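Local coordinates for protein putative invasin (Yersinia pseudotuberculosis IP 31758, PDB 5N40) that acts as an adhesin of the invasin type, probably contributing to bacterial attachment through a C-terminal domain of C-type lectin-like fold, at residues T236-S240 and G241-K245; V163-A167 and D168-D172; R246-A250 and A251-G255; L293-L296 and N297-Q300; V281-S284 and S285-V288. The protein carries 1 engineered substitution. All blocks are in the same frame, centred on the assembly; numbering follows the deposited sequence.

In the fold
From the N terminus, interaction 2 comes first. It closes a short hairpin in the immunoglobulin-like domain, with its centre at least 30 Å from those of the others. The other four lie in the C-terminal adhesion domain. Interaction 1 closes the hairpin of strands 236-239 and 242-245. Interaction 3 follows directly and folds the loop 246-255 on itself. Interaction 5 starts helix 284-293, and interaction 4 turns the chain from that helix into helix 298-301. All five are local and in series, so none nest or cross. In space, interaction 1 touches both 4 and 5: Phe244 packs on Pro282 and Leu287, and Leu237 on Tyr294. Hairpin and helix are thereby joined.

Interaction 1. Residues T236-S240 and G241-K245; sequences TLTAS and GVTFK
Thr236-Ala239 and Val242-Lys245 form an antiparallel pair of short strands, their axes 4.5 Å apart at closest and their directions 156° apart. Leu237 and Phe244 make one hydrogen-bonded pair. Phe244 N gives to Leu237 O at 2.7 Å, and Leu237 N gives to Phe244 O at 2.9 Å. Ala239 and Val242 make the second pair, next to the turn. Ala239 N gives to Val242 O at 2.9 Å, and Val242 N gives back to Ala239 O at 3.1 Å.

Thr236, Thr238 and Thr243 share one face of the ribbon with Lys245. Thr238 and Thr243 cross obliquely. Each sets OG1 beside its own backbone N and anti to its carbonyl carbon (chi1 -58° and -63°). This brings Thr238 OG1 to 3.3 Å from Thr243 OG1, a weak hydrogen bond.

Leu237, Ala239, Val242 and Phe244 lie on the other face. The Phe244 ring has Leu237 O at its edge and in its plane, with CD1 3.5 Å from that oxygen. Further out, Phe244 CE1 is 4.2 Å from Ala239 CB, which approaches obliquely. Helix 284-293 covers this face: Leu290 touches both Leu237 and Phe244.

Ser240 and Gly241 both have positive phi and form the corner of a type I' turn. The result is a beta hairpin with a two-residue type I' loop. Thr243 and Lys245 also bond through their backbones to Leu352 and Cys350. The hairpin thus meets the end of the chain, consistent with a C-type lectin-like fold.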
loop_
_atom_site.group_PDB
_atom_site.type_symbol
_atom_site.label_atom_id
_atom_site.label_comp_id
_atom_site.label_asym_id
_atom_site.label_seq_id
_atom_site.Cartn_x
_atom_site.Cartn_y
_atom_site.Cartn_z
ATOM N N THR A 236 19.388 23.008 1.421
ATOM C CA THR A 236 19.756 24.310 1.957
ATOM C C THR A 236 18.540 24.917 2.646
ATOM O O THR A 236 17.397 24.535 2.385
ATOM C CB THR A 236 20.245 25.274 0.859
ATOM O OG1 THR A 236 19.168 25.563 -0.043
ATOM C CG2 THR A 236 21.404 24.679 0.073
ATOM N N LEU A 237 18.801 25.876 3.533
ATOM C CA LEU A 237 17.769 26.725 4.109
ATOM C C LEU A 237 18.237 28.173 4.022
ATOM O O LEU A 237 19.435 28.450 4.051
ATOM C CB LEU A 237 17.480 26.364 5.568
ATOM C CG LEU A 237 16.984 24.940 5.860
ATOM C CD1 LEU A 237 17.050 24.673 7.355
ATOM C CD2 LEU A 237 15.567 24.737 5.345
ATOM N N THR A 238 17.291 29.093 3.909
ATOM C CA THR A 238 17.621 30.508 3.794
ATOM C C THR A 238 16.925 31.319 4.877
ATOM O O THR A 238 15.745 31.110 5.176
ATOM C CB THR A 238 17.244 31.034 2.409
ATOM O OG1 THR A 238 17.927 30.264 1.407
ATOM C CG2 THR A 238 17.619 32.503 2.260
ATOM N N ALA A 239 17.663 32.263 5.456
ATOM C CA ALA A 239 17.101 33.177 6.444
ATOM C C ALA A 239 17.673 34.565 6.185
ATOM O O ALA A 239 18.863 34.802 6.410
ATOM C CB ALA A 239 17.393 32.714 7.869
ATOM N N SER A 240 16.823 35.454 5.676
ATOM C CA SER A 240 17.149 36.864 5.484
ATOM C C SER A 240 18.467 37.044 4.725
ATOM O O SER A 240 19.405 37.706 5.179
ATOM C CB SER A 240 17.167 37.576 6.835
ATOM O OG SER A 240 15.882 37.480 7.428
ATOM N N GLY A 241 18.511 36.451 3.532
ATOM C CA GLY A 241 19.634 36.629 2.637
ATOM C C GLY A 241 20.864 35.816 2.958
ATOM O O GLY A 241 21.897 36.012 2.313
ATOM N N VAL A 242 20.794 34.911 3.932
ATOM C CA VAL A 242 21.895 34.019 4.269
ATOM C C VAL A 242 21.420 32.597 4.004
ATOM O O VAL A 242 20.333 32.213 4.446
ATOM C CB VAL A 242 22.348 34.197 5.731
ATOM C CG1 VAL A 242 23.571 33.329 6.035
ATOM C CG2 VAL A 242 22.661 35.667 6.018
ATOM N N THR A 243 22.217 31.833 3.260
ATOM C CA THR A 243 21.865 30.477 2.855
ATOM C C THR A 243 22.777 29.485 3.564
ATOM O O THR A 243 23.996 29.678 3.605
ATOM C CB THR A 243 21.970 30.307 1.337
ATOM O OG1 THR A 243 21.021 31.168 0.695
ATOM C CG2 THR A 243 21.685 28.867 0.919
ATOM N N PHE A 244 22.181 28.425 4.108
ATOM C CA PHE A 244 22.874 27.446 4.937
ATOM C C PHE A 244 22.735 26.062 4.311
ATOM O O PHE A 244 21.633 25.665 3.927
ATOM C CB PHE A 244 22.296 27.423 6.358
ATOM C CG PHE A 244 22.234 28.775 7.037
ATOM C CD1 PHE A 244 21.187 29.659 6.778
ATOM C CD2 PHE A 244 23.188 29.138 7.972
ATOM C CE1 PHE A 244 21.117 30.880 7.416
ATOM C CE2 PHE A 244 23.116 30.366 8.612
ATOM C CZ PHE A 244 22.078 31.230 8.334
ATOM N N LYS A 245 23.842 25.326 4.230
ATOM C CA LYS A 245 23.843 23.982 3.654
ATOM C C LYS A 245 23.602 22.942 4.742
ATOM O O LYS A 245 24.059 23.096 5.880
ATOM C CB LYS A 245 25.180 23.714 2.958
ATOM C CG LYS A 245 25.184 22.541 1.990
ATOM C CD LYS A 245 26.597 22.271 1.478
ATOM C CE LYS A 245 26.603 21.352 0.268
ATOM N NZ LYS A 245 25.850 20.086 0.533
#

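Interaction 2. Residues V163-A167 and D168-D172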
loop_
_atom_site.group_PDB
_atom_site.type_symbol
_atom_site.label_atom_id
_atom_site.label_comp_id
_atom_site.label_asym_id
_atom_site.label_seq_id
_atom_site.Cartn_x
_atom_site.Cartn_y
_atom_site.Cartn_z
ATOM N N VAL A 163 3.546 0.705 10.018
ATOM C CA VAL A 163 2.715 -0.071 9.098
ATOM C C VAL A 163 2.188 0.853 8.006
ATOM O O VAL A 163 1.583 1.893 8.295
ATOM C CB VAL A 163 1.562 -0.756 9.854
ATOM C CG1 VAL A 163 0.690 -1.590 8.908
ATOM C CG2 VAL A 163 2.100 -1.621 10.974
ATOM N N VAL A 164 2.422 0.478 6.743
ATOM C CA VAL A 164 1.911 1.257 5.620
ATOM C C VAL A 164 0.389 1.245 5.636
ATOM O O VAL A 164 -0.248 0.235 5.967
ATOM C CB VAL A 164 2.468 0.709 4.293
ATOM C CG1 VAL A 164 1.726 1.287 3.087
ATOM C CG2 VAL A 164 3.948 1.027 4.175
ATOM N N GLN A 165 -0.202 2.378 5.270
ATOM C CA GLN A 165 -1.636 2.597 5.365
ATOM C C GLN A 165 -2.255 2.579 3.977
ATOM O O GLN A 165 -1.695 3.134 3.026
ATOM C CB GLN A 165 -1.947 3.938 6.045
ATOM C CG GLN A 165 -1.390 4.079 7.447
ATOM C CD GLN A 165 -2.080 3.175 8.449
ATOM O OE1 GLN A 165 -3.246 3.380 8.782
ATOM N NE2 GLN A 165 -1.356 2.179 8.948
ATOM N N ILE A 166 -3.416 1.940 3.873
ATOM C CA ILE A 166 -4.251 1.983 2.683
ATOM C C ILE A 166 -5.618 2.485 3.122
ATOM O O ILE A 166 -6.214 1.936 4.054
ATOM C CB ILE A 166 -4.333 0.605 1.996
ATOM C CG1 ILE A 166 -2.927 0.137 1.581
ATOM C CG2 ILE A 166 -5.257 0.666 0.788
ATOM C CD1 ILE A 166 -2.855 -1.255 0.950
ATOM N N ALA A 167 -6.094 3.551 2.484
ATOM C CA ALA A 167 -7.359 4.175 2.873
ATOM C C ALA A 167 -7.367 4.515 4.365
ATOM O O ALA A 167 -8.357 4.311 5.067
ATOM C CB ALA A 167 -8.544 3.276 2.513
ATOM N N ASP A 168 -6.236 5.030 4.854
ATOM C CA ASP A 168 -6.097 5.512 6.234
ATOM C C ASP A 168 -6.321 4.408 7.264
ATOM O O ASP A 168 -6.747 4.676 8.389
ATOM C CB ASP A 168 -7.035 6.696 6.508
ATOM C CG ASP A 168 -6.666 7.934 5.705
ATOM O OD1 ASP A 168 -5.457 8.206 5.532
ATOM O OD2 ASP A 168 -7.587 8.634 5.237
ATOM N N ALA A 169 -6.017 3.162 6.902
ATOM C CA ALA A 169 -5.998 2.053 7.848
ATOM C C ALA A 169 -4.854 1.119 7.481
ATOM O O ALA A 169 -4.303 1.185 6.380
ATOM C CB ALA A 169 -7.324 1.282 7.859
ATOM N N ASN A 170 -4.502 0.234 8.412
ATOM C CA ASN A 170 -3.433 -0.722 8.143
ATOM C C ASN A 170 -3.749 -1.498 6.872
ATOM O O ASN A 170 -4.909 -1.795 6.584
ATOM C CB ASN A 170 -3.253 -1.695 9.312
ATOM C CG ASN A 170 -2.823 -1.012 10.592
ATOM O OD1 ASN A 170 -2.195 0.047 10.569
ATOM N ND2 ASN A 170 -3.142 -1.629 11.721
ATOM N N TYR A 171 -2.703 -1.826 6.107
ATOM C CA TYR A 171 -2.908 -2.477 4.814
ATOM C C TYR A 171 -3.684 -3.786 4.960
ATOM O O TYR A 171 -4.490 -4.132 4.090
ATOM C CB TYR A 171 -1.561 -2.727 4.123
ATOM C CG TYR A 171 -0.678 -3.698 4.865
ATOM C CD1 TYR A 171 -0.832 -5.074 4.713
ATOM C CD2 TYR A 171 0.306 -3.248 5.733
ATOM C CE1 TYR A 171 -0.042 -5.958 5.402
ATOM C CE2 TYR A 171 1.109 -4.132 6.422
ATOM C CZ TYR A 171 0.926 -5.486 6.257
ATOM O OH TYR A 171 1.724 -6.362 6.961
ATOM N N ASP A 172 -3.462 -4.526 6.049
ATOM C CA ASP A 172 -4.093 -5.834 6.208
ATOM C C ASP A 172 -5.563 -5.746 6.590
ATOM O O ASP A 172 -6.230 -6.786 6.652
ATOM C CB ASP A 172 -3.339 -6.689 7.239
ATOM C CG ASP A 172 -3.130 -5.991 8.581
ATOM O OD1 ASP A 172 -3.770 -4.948 8.863
ATOM O OD2 ASP A 172 -2.304 -6.519 9.361
HETATM O O HOH W 1 -3.851 5.840 3.259
HETATM O O HOH W 2 -6.634 -0.575 4.855
#
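Ile166 and Ala169 carry the two main backbone bonds of this small hairpin. Ile166 N gives to Ala169 O at 2.8 Å. Ala169 N gives back to Ile166 O at 3.1 Å. A weak third bond runs from Tyr171 N to Val164 O at 3.2 Å.

The polar side chains centre on Gln165. Its chain bends at chi2 (-69°), which folds the amide back beside Asn170. Gln165 NE2 gives a fairly straight bond of 2.8 Å to Asn170 OD1, on an in-plane lone pair. The two amides stand almost perpendicular, 87° apart. Gln165 NE2 also gives to Val163 O at 3.0 Å, here from above the carbonyl plane. Both acceptors lie close to the plane of the Gln165 amide. Two bonds from one nitrogen therefore fix its rotation.

Water adds to the polar contacts. One molecule accepts from Asp168 N. Another sits 2.7 Å from both Ile166 O and Asn170 O.

The apolar contacts gather on Tyr171. Val163 CG1 meets ring atom CE2 of Tyr171 at 3.6 Å, and the side chains cross at about a right angle. Ile166 CD1 packs on Tyr171 CB at 3.7 Å. Beyond the hairpin, Ile166 touches Phe145 and Tyr171 touches Gln147, both on strand 142-151. A polar atom also meets the Tyr171 ring: Val164 O lies at its edge, in plane.

Ala167 and Asp168 take positive phi at the corner of a type I' turn. This is a beta hairpin with a two-residue loop. It sits at the border of one sheet of an immunoglobulin-like domain, where strand 165-166 pairs with strand 183-189.

Interaction 3. Residues R246-A250 and A251-G255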
loop_
_atom_site.group_PDB
_atom_site.type_symbol
_atom_site.label_atom_id
_atom_site.label_comp_id
_atom_site.label_asym_id
_atom_site.label_seq_id
_atom_site.Cartn_x
_atom_site.Cartn_y
_atom_site.Cartn_z
ATOM N N ARG A 246 22.876 21.876 4.391
ATOM C CA ARG A 246 22.709 20.779 5.324
ATOM C C ARG A 246 24.083 20.239 5.714
ATOM O O ARG A 246 25.058 20.416 4.980
ATOM C CB ARG A 246 21.859 19.663 4.712
ATOM C CG ARG A 246 22.483 18.960 3.521
ATOM C CD ARG A 246 21.763 17.658 3.246
ATOM N NE ARG A 246 22.227 16.975 2.037
ATOM C CZ ARG A 246 23.274 16.153 1.973
ATOM N NH1 ARG A 246 24.012 15.892 3.045
ATOM N NH2 ARG A 246 23.586 15.580 0.820
ATOM N N PRO A 247 24.187 19.579 6.864
ATOM C CA PRO A 247 25.449 18.915 7.209
ATOM C C PRO A 247 25.751 17.769 6.255
ATOM O O PRO A 247 24.868 17.221 5.589
ATOM C CB PRO A 247 25.217 18.408 8.637
ATOM C CG PRO A 247 23.742 18.369 8.806
ATOM C CD PRO A 247 23.187 19.454 7.935
ATOM N N TYR A 248 27.032 17.409 6.205
ATOM C CA TYR A 248 27.519 16.358 5.322
ATOM C C TYR A 248 27.411 14.994 5.989
ATOM O O TYR A 248 27.682 14.850 7.186
ATOM C CB TYR A 248 28.985 16.602 4.948
ATOM C CG TYR A 248 29.223 17.695 3.936
ATOM C CD1 TYR A 248 29.118 17.442 2.577
ATOM C CD2 TYR A 248 29.586 18.977 4.335
ATOM C CE1 TYR A 248 29.351 18.435 1.642
ATOM C CE2 TYR A 248 29.817 19.972 3.410
ATOM C CZ TYR A 248 29.701 19.694 2.064
ATOM O OH TYR A 248 29.934 20.673 1.130
ATOM N N LEU A 249 27.036 13.990 5.201
ATOM C CA LEU A 249 27.221 12.612 5.625
ATOM C C LEU A 249 28.708 12.299 5.734
ATOM O O LEU A 249 29.535 12.853 5.008
ATOM C CB LEU A 249 26.576 11.640 4.634
ATOM C CG LEU A 249 25.051 11.628 4.524
ATOM C CD1 LEU A 249 24.617 10.761 3.338
ATOM C CD2 LEU A 249 24.412 11.127 5.805
ATOM N N ALA A 250 29.042 11.395 6.654
ATOM C CA ALA A 250 30.412 10.903 6.737
ATOM C C ALA A 250 30.876 10.363 5.389
ATOM O O ALA A 250 32.015 10.601 4.969
ATOM C CB ALA A 250 30.509 9.828 7.818
ATOM N N ALA A 251 29.992 9.654 4.687
ATOM C CA ALA A 251 30.321 9.109 3.376
ATOM C C ALA A 251 30.573 10.197 2.339
ATOM O O ALA A 251 31.191 9.919 1.307
ATOM C CB ALA A 251 29.195 8.184 2.902
ATOM N N GLU A 252 30.100 11.421 2.580
ATOM C CA GLU A 252 30.365 12.550 1.694
ATOM C C GLU A 252 31.673 13.270 2.011
ATOM O O GLU A 252 32.188 14.000 1.153
ATOM C CB GLU A 252 29.203 13.550 1.760
ATOM C CG GLU A 252 27.947 13.061 1.050
ATOM C CD GLU A 252 26.722 13.931 1.287
ATOM O OE1 GLU A 252 26.527 14.401 2.425
ATOM O OE2 GLU A 252 25.940 14.132 0.330
ATOM N N LYS A 253 32.222 13.082 3.210
ATOM C CA LYS A 253 33.477 13.711 3.624
ATOM C C LYS A 253 34.348 12.658 4.292
ATOM O O LYS A 253 34.519 12.651 5.519
ATOM C CB LYS A 253 33.217 14.894 4.556
ATOM C CG LYS A 253 32.557 16.070 3.868
ATOM C CD LYS A 253 33.528 16.820 2.964
ATOM C CE LYS A 253 32.844 17.963 2.234
ATOM N NZ LYS A 253 33.769 18.676 1.301
ATOM N N PRO A 254 34.907 11.735 3.503
ATOM C CA PRO A 254 35.674 10.628 4.094
ATOM C C PRO A 254 36.942 11.063 4.789
ATOM O O PRO A 254 37.486 10.281 5.576
ATOM C CB PRO A 254 35.988 9.736 2.886
ATOM C CG PRO A 254 35.908 10.642 1.712
ATOM C CD PRO A 254 34.811 11.615 2.039
ATOM N N GLY A 255 37.426 12.276 4.532
ATOM C CA GLY A 255 38.686 12.729 5.079
ATOM C C GLY A 255 38.651 13.247 6.499
ATOM O O GLY A 255 39.704 13.631 7.019
HETATM O O HOH W 3 32.825 21.371 0.926
#
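Lys253 lies over one face of the Tyr248 ring. Its CE stands 3.5 Å from the centroid of the Tyr248 ring, almost straight above it, a CH-pi contact. A bend at chi2 (-74°) turns the lysine chain over the ring. Lys253 NZ is 4.6 Å from the Tyr248 ring centroid and adds a cation-pi interaction. One water joins the two ends, accepting from Lys253 NZ and bonding to Tyr248 OH.

Arg246 and Glu252 approach from opposite directions and meet in an end-on, two-bond salt bridge. Arg246 NH1 reaches Glu252 OE1 at 3.0 Å, and Arg246 NH2 reaches Glu252 OE2 at 2.8 Å. Both oxygens use their syn lone pairs, and the guanidinium and carboxylate planes are only 5° apart. Glu252 OE1 takes a further bond from Leu249 N at 2.9 Å, on its anti side. The carboxylate thus receives three N-H groups, which fix its rotation and keep it nearly coplanar with the guanidinium. Arg246 NE forms a second salt bridge, to Glu235.

The backbone turns tightly between Leu249 and Lys253. Glu252 N gives to Leu249 O at 2.9 Å, and Lys253 N gives to Ala250 O at 3.0 Å.

This loop joins strands 242-245 and 258-262. Tyr248 and Ala250 bond through their backbones to strand 265-269, where Leu249 packs on Trp267. Tyr248 and Lys253 also both touch Met278 of helix 272-278.

Interaction 4. Residues L293-L296 and N297-Q300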
loop_
_atom_site.group_PDB
_atom_site.type_symbol
_atom_site.label_atom_id
_atom_site.label_comp_id
_atom_site.label_asym_id
_atom_site.label_seq_id
_atom_site.Cartn_x
_atom_site.Cartn_y
_atom_site.Cartn_z
ATOM N N LEU A 293 13.612 31.035 12.468
ATOM C CA LEU A 293 12.698 30.690 11.388
ATOM C C LEU A 293 12.058 29.326 11.625
ATOM O O LEU A 293 10.878 29.125 11.308
ATOM C CB LEU A 293 13.454 30.712 10.060
ATOM C CG LEU A 293 12.770 31.295 8.828
ATOM C CD1 LEU A 293 12.343 32.731 9.065
ATOM C CD2 LEU A 293 13.723 31.221 7.648
ATOM N N TYR A 294 12.814 28.384 12.192
ATOM C CA TYR A 294 12.346 27.020 12.452
ATOM C C TYR A 294 12.616 26.670 13.911
ATOM O O TYR A 294 13.497 25.854 14.213
ATOM C CB TYR A 294 13.041 26.022 11.524
ATOM C CG TYR A 294 12.970 26.394 10.061
ATOM C CD1 TYR A 294 11.846 26.104 9.304
ATOM C CD2 TYR A 294 14.032 27.044 9.440
ATOM C CE1 TYR A 294 11.780 26.451 7.959
ATOM C CE2 TYR A 294 13.974 27.391 8.104
ATOM C CZ TYR A 294 12.849 27.096 7.368
ATOM O OH TYR A 294 12.808 27.450 6.032
ATOM N N PRO A 295 11.875 27.265 14.844
ATOM C CA PRO A 295 12.219 27.158 16.266
ATOM C C PRO A 295 11.697 25.859 16.875
ATOM O O PRO A 295 11.029 25.062 16.221
ATOM C CB PRO A 295 11.529 28.383 16.866
ATOM C CG PRO A 295 10.295 28.536 16.044
ATOM C CD PRO A 295 10.665 28.082 14.637
ATOM N N LEU A 296 12.023 25.650 18.154
ATOM C CA LEU A 296 11.457 24.539 18.929
ATOM C C LEU A 296 11.796 23.187 18.298
ATOM O O LEU A 296 10.977 22.265 18.279
ATOM C CB LEU A 296 9.941 24.700 19.074
ATOM C CG LEU A 296 9.456 26.110 19.399
ATOM C CD1 LEU A 296 7.952 26.150 19.388
ATOM C CD2 LEU A 296 10.005 26.599 20.739
ATOM N N ASN A 297 13.027 23.072 17.798
ATOM C CA ASN A 297 13.561 21.881 17.137
ATOM C C ASN A 297 12.925 21.612 15.779
ATOM O O ASN A 297 13.021 20.488 15.254
ATOM C CB ASN A 297 13.432 20.633 18.012
ATOM C CG ASN A 297 14.463 19.588 17.660
ATOM O OD1 ASN A 297 15.575 19.923 17.259
ATOM N ND2 ASN A 297 14.099 18.317 17.794
ATOM N N GLN A 298 12.281 22.611 15.179
ATOM C CA GLN A 298 11.794 22.444 13.820
ATOM C C GLN A 298 12.923 22.457 12.798
ATOM O O GLN A 298 12.693 22.090 11.642
ATOM C CB GLN A 298 10.741 23.516 13.517
ATOM C CG GLN A 298 9.414 23.211 14.220
ATOM C CD GLN A 298 8.342 24.251 14.004
ATOM O OE1 GLN A 298 7.336 23.991 13.339
ATOM N NE2 GLN A 298 8.529 25.427 14.593
ATOM N N ILE A 299 14.144 22.816 13.197
ATOM C CA ILE A 299 15.290 22.534 12.339
ATOM C C ILE A 299 15.333 21.045 12.028
ATOM O O ILE A 299 15.702 20.645 10.917
ATOM C CB ILE A 299 16.591 23.028 13.001
ATOM C CG1 ILE A 299 16.641 24.570 12.998
ATOM C CG2 ILE A 299 17.823 22.462 12.307
ATOM C CD1 ILE A 299 16.779 25.194 11.618
ATOM N N GLN A 300 14.917 20.210 12.979
ATOM C CA GLN A 300 14.815 18.770 12.765
ATOM C C GLN A 300 13.454 18.356 12.205
ATOM O O GLN A 300 13.387 17.609 11.219
ATOM C CB GLN A 300 15.092 18.026 14.078
ATOM C CG GLN A 300 15.115 16.494 13.932
ATOM C CD GLN A 300 14.904 15.771 15.257
ATOM O OE1 GLN A 300 15.593 16.032 16.240
ATOM N NE2 GLN A 300 13.944 14.855 15.282
#
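The carbonyl of Pro295 is approached on both faces of its plane by two nitrogens of Gln298. From one face the side-chain amide comes in, with Gln298 NE2 3.0 Å from Pro295 O. From the opposite face the backbone Gln298 N gives to Pro295 O at 2.9 Å. The oxygen lies almost in the plane of the glutamine amide. The aromatic ring of Tyr294 meets Ile299 obliquely, with CD2 4.0 Å from Ile299 CD1.

Gln298 runs out beside the proline ring, pointing the same way. Its chain is extended beyond CG (chi2 178°), which carries NE2 to 3.4 Å from Pro295 CD. Tyr294 and Ile299 cross at about a right angle, and Tyr294 CB is 3.8 Å from Ile299 CD1. Tyr294 also packs on Leu237 of strand 236-239, while Ile299 packs on Trp305.

Leu296 and Asn297, both with positive phi, form the corner of a type I' turn from Pro295 to Gln298. Asn297 is the N-cap residue of helix 298-301, but its side chain makes no capping bond. Its OD1 bonds to Thr307 OG1 instead. Asn297 ND2 gives to Gln300 OE1 at 3.1 Å, from well above the plane of that carbonyl. Gln300 N bonds to Asn297 O at 3.0 Å, and Thr301 OG1 bonds to the same oxygen.

No charged group takes part. Neutral amides and carbonyls fix the sharp turn between two helices. Two bonds to one carbonyl oxygen, neither on a lone pair, hold both the backbone and the side-chain amide of Gln298 to Pro295. The turn probably depends little on pH.

Interaction 5. Residues V281-S284 and S285-V288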
loop_
_atom_site.group_PDB
_atom_site.type_symbol
_atom_site.label_atom_id
_atom_site.label_comp_id
_atom_site.label_asym_id
_atom_site.label_seq_id
_atom_site.Cartn_x
_atom_site.Cartn_y
_atom_site.Cartn_z
ATOM N N VAL A 281 32.047 29.459 7.474
ATOM C CA VAL A 281 31.208 29.094 8.613
ATOM C C VAL A 281 30.336 30.293 8.963
ATOM O O VAL A 281 30.859 31.411 9.105
ATOM C CB VAL A 281 32.065 28.640 9.806
ATOM C CG1 VAL A 281 31.195 28.270 10.997
ATOM C CG2 VAL A 281 32.939 27.469 9.400
ATOM N N PRO A 282 29.020 30.137 9.097
ATOM C CA PRO A 282 28.181 31.298 9.412
ATOM C C PRO A 282 28.467 31.836 10.807
ATOM O O PRO A 282 29.000 31.152 11.684
ATOM C CB PRO A 282 26.751 30.754 9.299
ATOM C CG PRO A 282 26.890 29.282 9.514
ATOM C CD PRO A 282 28.216 28.913 8.919
ATOM N N SER A 283 28.119 33.105 11.001
ATOM C CA SER A 283 28.232 33.694 12.321
ATOM C C SER A 283 27.193 33.079 13.256
ATOM O O SER A 283 26.209 32.475 12.823
ATOM C CB SER A 283 28.044 35.211 12.255
ATOM O OG SER A 283 26.706 35.538 11.909
ATOM N N SER A 284 27.414 33.249 14.560
ATOM C CA SER A 284 26.461 32.712 15.522
ATOM C C SER A 284 25.108 33.411 15.410
ATOM O O SER A 284 24.061 32.767 15.529
ATOM C CB SER A 284 27.025 32.810 16.941
ATOM O OG SER A 284 27.406 34.131 17.268
ATOM N N SER A 285 25.095 34.726 15.163
ATOM C CA SER A 285 23.805 35.397 15.008
ATOM C C SER A 285 23.077 34.926 13.752
ATOM O O SER A 285 21.843 34.844 13.748
ATOM C CB SER A 285 23.989 36.915 14.980
ATOM O OG SER A 285 24.670 37.327 13.814
ATOM N N GLN A 286 23.812 34.618 12.683
ATOM C CA GLN A 286 23.183 34.058 11.490
ATOM C C GLN A 286 22.514 32.724 11.799
ATOM O O GLN A 286 21.364 32.493 11.417
ATOM C CB GLN A 286 24.215 33.903 10.376
ATOM C CG GLN A 286 24.507 35.214 9.652
ATOM C CD GLN A 286 25.774 35.176 8.832
ATOM O OE1 GLN A 286 26.525 34.205 8.870
ATOM N NE2 GLN A 286 26.019 36.241 8.080
ATOM N N LEU A 287 23.217 31.840 12.511
ATOM C CA LEU A 287 22.631 30.557 12.882
ATOM C C LEU A 287 21.415 30.741 13.778
ATOM O O LEU A 287 20.428 30.013 13.650
ATOM C CB LEU A 287 23.680 29.679 13.571
ATOM C CG LEU A 287 24.730 29.071 12.646
ATOM C CD1 LEU A 287 25.887 28.527 13.466
ATOM C CD2 LEU A 287 24.120 27.972 11.774
ATOM N N VAL A 288 21.461 31.714 14.693
ATOM C CA VAL A 288 20.315 31.946 15.563
ATOM C C VAL A 288 19.127 32.443 14.751
ATOM O O VAL A 288 17.979 32.081 15.030
ATOM C CB VAL A 288 20.681 32.932 16.689
ATOM C CG1 VAL A 288 19.439 33.325 17.471
ATOM C CG2 VAL A 288 21.717 32.314 17.621
HETATM O O HOH W 4 26.746 38.086 11.409
HETATM O O HOH W 5 27.413 36.473 15.647
#
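Ser283 and Gln286 reach toward each other across the first turn of helix 284-293. Ser283 OG sits between its own backbone N and carbonyl carbon (chi1 68°), pointing at the helix start. There it accepts from Gln286 N at 3.1 Å. Gln286 answers with an extended side chain (chi2 164°) that runs back past the serine. Its OE1 accepts from Ser283 N at 2.9 Å, with the donor above the amide carbonyl plane. These two reciprocal bonds make a capping box, with Ser283 at the N-cap.

Pro282 and Leu287 meet at a slant on the apolar side. Pro282 CG touches Leu287 CD2 at 3.8 Å. Both also pack on Phe244 of strand 242-245. This contact, from the residue before the N-cap to the fourth after it, is a hydrophobic staple.

The helix then takes up its regular bonds. Leu287 N gives to Ser283 O at 3.1 Å, and Val288 N gives to Ser284 O at 2.9 Å.

Two waters line the serine side. One is 2.6 Å from Ser283 OG and also bonds to Ser285 OG. The other accepts from Ser285 N at 2.9 Å and bonds to Ser284 OG as well.

Each early N-H of the helix therefore has a partner: Ser284 N has Thr315 OG1, Ser285 N has a water, and Gln286 N has Ser283 OG. All these acceptors are uncharged. The first helix N-H groups are met by hydroxyls and water, and the Gln286 amide takes the N-H of the N-cap residue. The partial positive charge there is probably offset without any carboxylate among these groups.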